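Local coordinates for protein Exo-poly-alpha-D-galacturonosidase (Thermotoga maritima, PDB 3JUR) that probably hydrolyses the galacturonic acid chains of pectin from their ends, as an exo-acting polygalacturonase of glycosyl hydrolase family 28, at residues Asn79-Val84 against Asn124-Gly129; Thr408-Ala413 against Val429-Ser434. All blocks are in the same frame, centred on the assembly; numbering follows the deposited sequence.

Overall arrangement
Following the chain from its N terminus, the helix 6-16 and the strands that start the right-handed parallel beta-helix precede contact 1, where Asn-79-Val-84 meets Asn-124-Gly-129 one coil on and so closes a loop of 39 residues rich in strand. The coils then stack toward the C terminus, and contact 2 closes a shorter loop of 15 residues between Thr-408-Ala-413 and Val-429-Ser-434. The two loops follow in series, neither nested nor crossed. Both contacts are parallel strand pairs between successive coils, on opposite sides of the chain's centre, with their own centres about 45 Å apart. Contact 2 also reaches neighbouring subunits of the tetramer; contact 1 touches no other chain.

Contact 1 (Asn79-Val84 against Asn124-Gly129)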
# COMPACT_ATOMS: atom_id res chain seq x y z
N ASN D 79 -55.17 -9.96 -13.28
CA ASN D 79 -55.78 -9.69 -11.97
C ASN D 79 -55.78 -10.87 -11.00
O ASN D 79 -56.59 -10.93 -10.06
CB ASN D 79 -57.21 -9.11 -12.12
CG ASN D 79 -57.24 -7.86 -12.96
OD1 ASN D 79 -56.53 -6.89 -12.68
ND2 ASN D 79 -58.06 -7.87 -14.00
N ILE D 80 -54.84 -11.79 -11.22
CA ILE D 80 -54.72 -13.00 -10.41
C ILE D 80 -53.46 -12.99 -9.55
O ILE D 80 -52.34 -12.74 -10.05
CB ILE D 80 -54.75 -14.29 -11.30
CG1 ILE D 80 -56.06 -14.39 -12.10
CG2 ILE D 80 -54.50 -15.56 -10.47
CD1 ILE D 80 -57.34 -14.48 -11.26
N GLU D 81 -53.65 -13.25 -8.26
CA GLU D 81 -52.54 -13.48 -7.34
C GLU D 81 -52.50 -14.96 -6.95
O GLU D 81 -53.47 -15.49 -6.40
CB GLU D 81 -52.68 -12.61 -6.09
CG GLU D 81 -51.55 -12.78 -5.05
CD GLU D 81 -51.84 -12.02 -3.76
OE1 GLU D 81 -52.30 -10.87 -3.83
OE2 GLU D 81 -51.59 -12.58 -2.67
N LEU D 82 -51.39 -15.62 -7.26
CA LEU D 82 -51.18 -16.99 -6.83
C LEU D 82 -50.46 -16.99 -5.48
O LEU D 82 -49.26 -16.72 -5.40
CB LEU D 82 -50.37 -17.75 -7.90
CG LEU D 82 -50.05 -19.24 -7.70
CD1 LEU D 82 -51.30 -20.12 -7.69
CD2 LEU D 82 -49.06 -19.70 -8.78
N HIS D 83 -51.21 -17.28 -4.41
CA HIS D 83 -50.68 -17.21 -3.05
C HIS D 83 -50.27 -18.61 -2.56
O HIS D 83 -51.12 -19.46 -2.27
CB HIS D 83 -51.70 -16.55 -2.11
CG HIS D 83 -51.21 -16.34 -0.71
ND1 HIS D 83 -50.20 -15.44 -0.41
CD2 HIS D 83 -51.58 -16.89 0.46
CE1 HIS D 83 -49.98 -15.46 0.89
NE2 HIS D 83 -50.80 -16.33 1.45
N VAL D 84 -48.96 -18.83 -2.49
CA VAL D 84 -48.40 -20.15 -2.22
C VAL D 84 -47.90 -20.28 -0.78
O VAL D 84 -46.89 -19.66 -0.39
CB VAL D 84 -47.24 -20.49 -3.20
CG1 VAL D 84 -46.90 -21.97 -3.14
CG2 VAL D 84 -47.60 -20.10 -4.63
N ASN D 124 -51.57 -6.93 -14.03
CA ASN D 124 -51.81 -7.08 -12.59
C ASN D 124 -51.79 -8.54 -12.14
O ASN D 124 -52.82 -9.11 -11.77
CB ASN D 124 -53.14 -6.42 -12.17
CG ASN D 124 -53.30 -5.01 -12.73
OD1 ASN D 124 -52.36 -4.22 -12.73
ND2 ASN D 124 -54.50 -4.70 -13.20
N VAL D 125 -50.61 -9.14 -12.20
CA VAL D 125 -50.44 -10.55 -11.88
C VAL D 125 -49.38 -10.69 -10.79
O VAL D 125 -48.33 -10.05 -10.86
CB VAL D 125 -50.09 -11.38 -13.14
CG1 VAL D 125 -49.81 -12.83 -12.78
CG2 VAL D 125 -51.24 -11.33 -14.15
N ALA D 126 -49.65 -11.51 -9.78
CA ALA D 126 -48.73 -11.65 -8.65
C ALA D 126 -48.53 -13.09 -8.21
O ALA D 126 -49.46 -13.91 -8.29
CB ALA D 126 -49.18 -10.79 -7.48
N ILE D 127 -47.32 -13.40 -7.75
CA ILE D 127 -47.04 -14.66 -7.07
C ILE D 127 -46.47 -14.31 -5.69
O ILE D 127 -45.41 -13.70 -5.59
CB ILE D 127 -46.06 -15.55 -7.86
CG1 ILE D 127 -46.67 -15.93 -9.22
CG2 ILE D 127 -45.68 -16.79 -7.05
CD1 ILE D 127 -45.65 -16.43 -10.24
N THR D 128 -47.20 -14.69 -4.64
CA THR D 128 -46.87 -14.27 -3.27
C THR D 128 -46.87 -15.48 -2.33
O THR D 128 -47.18 -16.60 -2.75
CB THR D 128 -47.86 -13.19 -2.74
OG1 THR D 128 -49.15 -13.77 -2.51
CG2 THR D 128 -48.01 -12.04 -3.73
N GLY D 129 -46.53 -15.25 -1.06
CA GLY D 129 -46.55 -16.30 -0.05
C GLY D 129 -45.17 -16.81 0.27
O GLY D 129 -44.20 -16.43 -0.36
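Glu-81 and His-83 converge on the hydroxyl of Thr-128, on one face of two parallel strands that belong to consecutive coils of the beta-helix. Both side chains lie nearly perpendicular to that of Thr-128. The hydroxyl OG1 of Thr-128 donates to OE2 of Glu-81 at 2.7 Å, meeting the carboxylate from above its plane, and accepts the N-H of His-83 from ND1 at 2.9 Å. That second bond is nearly straight (168°) and lies in the imidazole plane, so the ring presents its edge. With CG of Glu-81 anti to the backbone N (chi1 -180°) and the chain extended beyond, Glu-81 passes the methyl of Ala-126 with its CG, 3.9 Å from CB of Ala-126, and sets its carboxylate over Thr-128. The opposite face carries Leu-82 and Ile-127, whose CB and CG1 approach to 4.3 Å, while Val-193 and Phe-195 lie against Ile-127. Between the faces, the strands are laced by backbone bonds such as Leu-82 N to Ala-126 O and Val-84 N to Thr-128 O. At the corner, Asn-79 and Asn-124 run alongside each other in the same direction, as in an asparagine ladder that Asn-200 continues by bonding to OD1 of Asn-124. Their amide planes are 33° apart, and ND2 of Asn-124 donates to OD1 of Asn-79 at 3.0 Å.

Contact 2 (Thr408-Ala413 against Val429-Ser434); sequences TIIEGA and VIMNGS
Ile-410 lies alongside Met-431, its CD1 3.6 Å from the methyl CE, in a parallel strand pair near the C-terminal end of the beta-helix; Ala-389 packs against both. On the other face Ile-409 and Ile-430 also run side by side, CG2 to CB at 4.1 Å. The backbones are joined by Ile-430 N to Thr-408 O, Ile-410 N to Ile-430 O and Asn-432 N to Ile-410 O. Beyond them the chain after strand 429-431 folds back through a type I' turn from Met-431 to Ser-434. Glu-411 folds at its CB-CG bond (chi2 -63°), which brings the carboxylate back over this turn: OE2 takes the N-H of Gly-433 at 2.9 Å through its syn lone pair and touches CG2 of Ile-430, while OE1 forms a salt bridge with Arg-435 of a second subunit. A glutamine in its place would probably leave that arginine without its charge partner at the subunit interface. The amide of Asn-432 reaches back across the contact to the backbone at Ala-413, where its OD1 accepts the N-H of Ala-413 at 3.0 Å, the N-H coming in 34° off the plane of the carbonyl.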
# COMPACT_ATOMS: atom_id res chain seq x y z
N THR D 408 -12.66 2.06 -4.52
CA THR D 408 -12.82 0.61 -4.59
C THR D 408 -11.57 -0.12 -4.08
O THR D 408 -10.44 0.32 -4.34
CB THR D 408 -13.21 0.18 -6.03
OG1 THR D 408 -14.57 0.55 -6.28
CG2 THR D 408 -13.05 -1.33 -6.27
N ILE D 409 -11.78 -1.21 -3.35
CA ILE D 409 -10.72 -2.04 -2.82
C ILE D 409 -10.94 -3.47 -3.30
O ILE D 409 -12.00 -4.05 -3.05
CB ILE D 409 -10.69 -2.03 -1.26
CG1 ILE D 409 -10.61 -0.59 -0.73
CG2 ILE D 409 -9.49 -2.86 -0.73
CD1 ILE D 409 -10.90 -0.44 0.76
N ILE D 410 -9.94 -4.03 -3.98
CA ILE D 410 -9.97 -5.45 -4.38
C ILE D 410 -8.68 -6.12 -3.90
O ILE D 410 -7.58 -5.69 -4.25
CB ILE D 410 -10.14 -5.64 -5.92
CG1 ILE D 410 -11.41 -4.93 -6.41
CG2 ILE D 410 -10.19 -7.14 -6.27
CD1 ILE D 410 -11.51 -4.82 -7.91
N GLU D 411 -8.83 -7.17 -3.10
CA GLU D 411 -7.68 -7.85 -2.51
C GLU D 411 -7.64 -9.33 -2.85
O GLU D 411 -8.68 -9.99 -2.91
CB GLU D 411 -7.68 -7.67 -0.99
CG GLU D 411 -7.27 -6.26 -0.55
CD GLU D 411 -5.85 -5.91 -0.95
OE1 GLU D 411 -4.98 -6.82 -0.92
OE2 GLU D 411 -5.60 -4.73 -1.29
N GLY D 412 -6.44 -9.85 -3.06
CA GLY D 412 -6.23 -11.28 -3.25
C GLY D 412 -6.60 -11.80 -4.62
O GLY D 412 -6.86 -12.99 -4.78
N ALA D 413 -6.64 -10.92 -5.61
CA ALA D 413 -6.79 -11.35 -6.99
C ALA D 413 -5.39 -11.61 -7.57
O ALA D 413 -4.46 -10.86 -7.28
CB ALA D 413 -7.52 -10.30 -7.80
N VAL D 429 -8.34 3.92 -5.81
CA VAL D 429 -8.49 2.46 -5.74
C VAL D 429 -7.31 1.78 -5.06
O VAL D 429 -6.17 2.24 -5.17
CB VAL D 429 -8.68 1.79 -7.14
CG1 VAL D 429 -9.97 2.24 -7.81
CG2 VAL D 429 -7.47 2.08 -8.04
N ILE D 430 -7.61 0.70 -4.34
CA ILE D 430 -6.58 -0.16 -3.79
C ILE D 430 -6.76 -1.51 -4.47
O ILE D 430 -7.85 -2.08 -4.47
CB ILE D 430 -6.67 -0.27 -2.24
CG1 ILE D 430 -6.57 1.12 -1.59
CG2 ILE D 430 -5.60 -1.23 -1.70
CD1 ILE D 430 -6.75 1.15 -0.05
N MET D 431 -5.68 -2.01 -5.07
CA MET D 431 -5.70 -3.27 -5.81
C MET D 431 -4.54 -4.12 -5.36
O MET D 431 -3.40 -3.76 -5.61
CB MET D 431 -5.58 -3.03 -7.31
CG MET D 431 -6.85 -2.60 -7.97
SD MET D 431 -6.92 -3.25 -9.65
CE MET D 431 -8.68 -3.45 -9.75
N ASN D 432 -4.84 -5.25 -4.71
CA ASN D 432 -3.82 -6.12 -4.12
C ASN D 432 -2.67 -5.34 -3.47
O ASN D 432 -1.50 -5.57 -3.77
CB ASN D 432 -3.27 -7.12 -5.17
CG ASN D 432 -4.37 -7.91 -5.87
OD1 ASN D 432 -5.40 -8.24 -5.28
ND2 ASN D 432 -4.16 -8.20 -7.15
N GLY D 433 -3.02 -4.39 -2.61
CA GLY D 433 -2.02 -3.64 -1.86
C GLY D 433 -1.47 -2.37 -2.50
O GLY D 433 -0.86 -1.55 -1.81
N SER D 434 -1.69 -2.21 -3.80
CA SER D 434 -1.25 -1.02 -4.52
C SER D 434 -2.33 0.05 -4.49
O SER D 434 -3.47 -0.20 -4.88
CB SER D 434 -0.89 -1.35 -5.98
OG SER D 434 0.40 -1.91 -6.09